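Side-chain contact in type II restriction enzyme MunI (Mycoplasma, PDB 1D02), which recognises the double-stranded DNA sequence 5'-CAATTG-3' as a homodimer and cleaves each strand after the first C: residues Asn176-Arg181 with Val190-Glu195. The protein carries 1 engineered substitution. Sequence-based numbering, arbitrary orientation.
Sequences NYFMWR and VQHFNE
Phe178 packs against His192 where strand 177-180, at one edge of the sheet within this chain, meets helix 186-197, a small worked example of how two aromatic side chains can pack at an oblique angle. Followed outward, the phenylalanine meets the histidine at once: its CB sits over one face of the imidazole, 4.1 Å from the ring centroid and only 9° off the ring normal, a CH-pi contact made near the root of the side chain. CG continues past the same ring at its attached end, 4.1 Å from His192 CG. CD1 comes closer, 3.6 Å from His192 CG and 3.7 Å from His192 CB. CE1 has already passed the imidazole and touches His192 CB at 4.1 Å; the phenyl group also packs on Lys188 and Leu189, about one turn earlier in the helix. With CG of Phe178 anti to the backbone N (chi1 174°), the phenyl ring is carried on toward the root of His192 while CB stays over the imidazole face, and the two side chains run alongside one another, pointing opposite ways. Their planes make 49°, an oblique pairing with centroids 5.2 Å apart.

Backbone hydrogen bonds of Phe178 with Val150 and Phe152 join its strand to the parallel strand 148-153, whose Trp149 packs on both Phe178 and His192. The contact thus belongs to the packing of a helix on the sheet of this PDDEXK-clan enzyme, with its nearest atom about 12 Å from the bound DNA. Between these two buried side chains, cohesion probably owes most to shape and dispersion, helped by a weakly polarised CH over a pi face.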
loop_
_atom_site.group_PDB
_atom_site.type_symbol
_atom_site.label_atom_id
_atom_site.label_comp_id
_atom_site.label_asym_id
_atom_site.label_seq_id
_atom_site.Cartn_x
_atom_site.Cartn_y
_atom_site.Cartn_z
ATOM N N ASN D 176 5.770 -11.980 -6.455
ATOM C CA ASN D 176 4.576 -11.185 -6.698
ATOM C C ASN D 176 4.825 -9.810 -7.334
ATOM O O ASN D 176 3.904 -9.019 -7.494
ATOM C CB ASN D 176 3.741 -11.099 -5.422
ATOM C CG ASN D 176 2.981 -12.398 -5.174
ATOM O OD1 ASN D 176 3.277 -13.134 -4.234
ATOM N ND2 ASN D 176 2.038 -12.702 -6.057
ATOM N N TYR D 177 6.081 -9.527 -7.685
ATOM C CA TYR D 177 6.355 -8.316 -8.460
ATOM C C TYR D 177 7.404 -8.682 -9.497
ATOM O O TYR D 177 8.079 -9.713 -9.362
ATOM C CB TYR D 177 6.870 -7.157 -7.593
ATOM C CG TYR D 177 8.285 -7.330 -7.104
ATOM C CD1 TYR D 177 9.366 -6.864 -7.854
ATOM C CD2 TYR D 177 8.535 -7.965 -5.901
ATOM C CE1 TYR D 177 10.670 -7.031 -7.407
ATOM C CE2 TYR D 177 9.824 -8.135 -5.431
ATOM C CZ TYR D 177 10.888 -7.665 -6.187
ATOM O OH TYR D 177 12.155 -7.837 -5.694
ATOM N N PHE D 178 7.512 -7.882 -10.552
ATOM C CA PHE D 178 8.552 -8.115 -11.561
ATOM C C PHE D 178 9.032 -6.760 -12.049
ATOM O O PHE D 178 8.215 -5.864 -12.296
ATOM C CB PHE D 178 8.021 -8.924 -12.752
ATOM C CG PHE D 178 9.015 -9.058 -13.874
ATOM C CD1 PHE D 178 10.106 -9.935 -13.772
ATOM C CD2 PHE D 178 8.864 -8.311 -15.039
ATOM C CE1 PHE D 178 11.028 -10.061 -14.828
ATOM C CE2 PHE D 178 9.780 -8.431 -16.094
ATOM C CZ PHE D 178 10.854 -9.303 -15.988
ATOM N N MET D 179 10.348 -6.618 -12.175
ATOM C CA MET D 179 10.977 -5.378 -12.644
ATOM C C MET D 179 11.249 -5.552 -14.137
ATOM O O MET D 179 12.177 -6.277 -14.508
ATOM C CB MET D 179 12.318 -5.152 -11.926
ATOM C CG MET D 179 12.212 -5.041 -10.430
ATOM S SD MET D 179 11.673 -3.396 -9.974
ATOM C CE MET D 179 11.666 -3.498 -8.191
ATOM N N TRP D 180 10.452 -4.904 -14.989
ATOM C CA TRP D 180 10.641 -5.033 -16.430
ATOM C C TRP D 180 11.489 -3.829 -16.825
ATOM O O TRP D 180 10.980 -2.728 -17.010
ATOM C CB TRP D 180 9.288 -5.026 -17.148
ATOM C CG TRP D 180 9.364 -5.549 -18.571
ATOM C CD1 TRP D 180 10.397 -6.251 -19.136
ATOM C CD2 TRP D 180 8.374 -5.394 -19.595
ATOM N NE1 TRP D 180 10.109 -6.538 -20.453
ATOM C CE2 TRP D 180 8.876 -6.020 -20.760
ATOM C CE3 TRP D 180 7.114 -4.785 -19.641
ATOM C CZ2 TRP D 180 8.166 -6.050 -21.954
ATOM C CZ3 TRP D 180 6.395 -4.818 -20.845
ATOM C CH2 TRP D 180 6.924 -5.445 -21.981
ATOM N N ARG D 181 12.792 -4.076 -16.962
ATOM C CA ARG D 181 13.745 -3.010 -17.240
ATOM C C ARG D 181 13.758 -2.464 -18.656
ATOM O O ARG D 181 13.344 -3.140 -19.599
ATOM C CB ARG D 181 15.148 -3.476 -16.805
ATOM C CG ARG D 181 15.182 -3.803 -15.291
ATOM C CD ARG D 181 16.557 -4.152 -14.675
ATOM N NE ARG D 181 16.392 -4.092 -13.217
ATOM C CZ ARG D 181 16.117 -5.129 -12.427
ATOM N NH1 ARG D 181 16.007 -6.361 -12.924
ATOM N NH2 ARG D 181 15.855 -4.920 -11.147
ATOM N N VAL D 190 7.347 -12.617 -19.656
ATOM C CA VAL D 190 6.526 -13.827 -19.717
ATOM C C VAL D 190 7.177 -14.976 -18.938
ATOM O O VAL D 190 6.476 -15.751 -18.262
ATOM C CB VAL D 190 6.234 -14.261 -21.204
ATOM C CG1 VAL D 190 5.350 -15.512 -21.214
ATOM C CG2 VAL D 190 5.492 -13.135 -21.956
ATOM N N GLN D 191 8.505 -15.081 -18.981
ATOM C CA GLN D 191 9.179 -16.155 -18.250
ATOM C C GLN D 191 8.890 -16.037 -16.757
ATOM O O GLN D 191 8.738 -17.050 -16.076
ATOM C CB GLN D 191 10.691 -16.144 -18.497
ATOM C CG GLN D 191 11.058 -16.558 -19.924
ATOM C CD GLN D 191 12.548 -16.479 -20.197
ATOM O OE1 GLN D 191 13.197 -15.515 -19.742
ATOM N NE2 GLN D 191 13.072 -17.377 -20.903
ATOM N N HIS D 192 8.789 -14.814 -16.236
ATOM C CA HIS D 192 8.493 -14.671 -14.808
ATOM C C HIS D 192 7.126 -15.288 -14.518
ATOM O O HIS D 192 6.976 -16.082 -13.589
ATOM C CB HIS D 192 8.496 -13.198 -14.388
ATOM C CG HIS D 192 8.341 -12.998 -12.911
ATOM N ND1 HIS D 192 7.117 -13.028 -12.276
ATOM C CD2 HIS D 192 9.268 -12.836 -11.935
ATOM C CE1 HIS D 192 7.298 -12.901 -10.972
ATOM N NE2 HIS D 192 8.595 -12.787 -10.741
ATOM N N PHE D 193 6.123 -14.903 -15.299
ATOM C CA PHE D 193 4.777 -15.450 -15.128
ATOM C C PHE D 193 4.804 -16.981 -15.311
ATOM O O PHE D 193 4.308 -17.732 -14.480
ATOM C CB PHE D 193 3.838 -14.862 -16.189
ATOM C CG PHE D 193 2.516 -15.577 -16.288
ATOM C CD1 PHE D 193 1.531 -15.393 -15.324
ATOM C CD2 PHE D 193 2.267 -16.450 -17.356
ATOM C CE1 PHE D 193 0.303 -16.069 -15.417
ATOM C CE2 PHE D 193 1.053 -17.129 -17.461
ATOM C CZ PHE D 193 0.065 -16.937 -16.487
ATOM N N ASN D 194 5.412 -17.427 -16.402
ATOM C CA ASN D 194 5.460 -18.852 -16.726
ATOM C C ASN D 194 6.069 -19.734 -15.638
ATOM O O ASN D 194 5.512 -20.783 -15.278
ATOM C CB ASN D 194 6.250 -19.037 -18.025
ATOM C CG ASN D 194 6.128 -20.418 -18.588
ATOM O OD1 ASN D 194 7.142 -21.083 -18.854
ATOM N ND2 ASN D 194 4.899 -20.877 -18.779
ATOM N N GLU D 195 7.199 -19.298 -15.111
ATOM C CA GLU D 195 7.941 -20.054 -14.111
ATOM C C GLU D 195 7.475 -19.899 -12.676
ATOM O O GLU D 195 7.568 -20.835 -11.885
ATOM C CB GLU D 195 9.424 -19.671 -14.190
ATOM C CG GLU D 195 10.132 -20.137 -15.469
ATOM C CD GLU D 195 11.445 -19.388 -15.754
ATOM O OE1 GLU D 195 12.028 -18.770 -14.831
ATOM O OE2 GLU D 195 11.899 -19.424 -16.924
#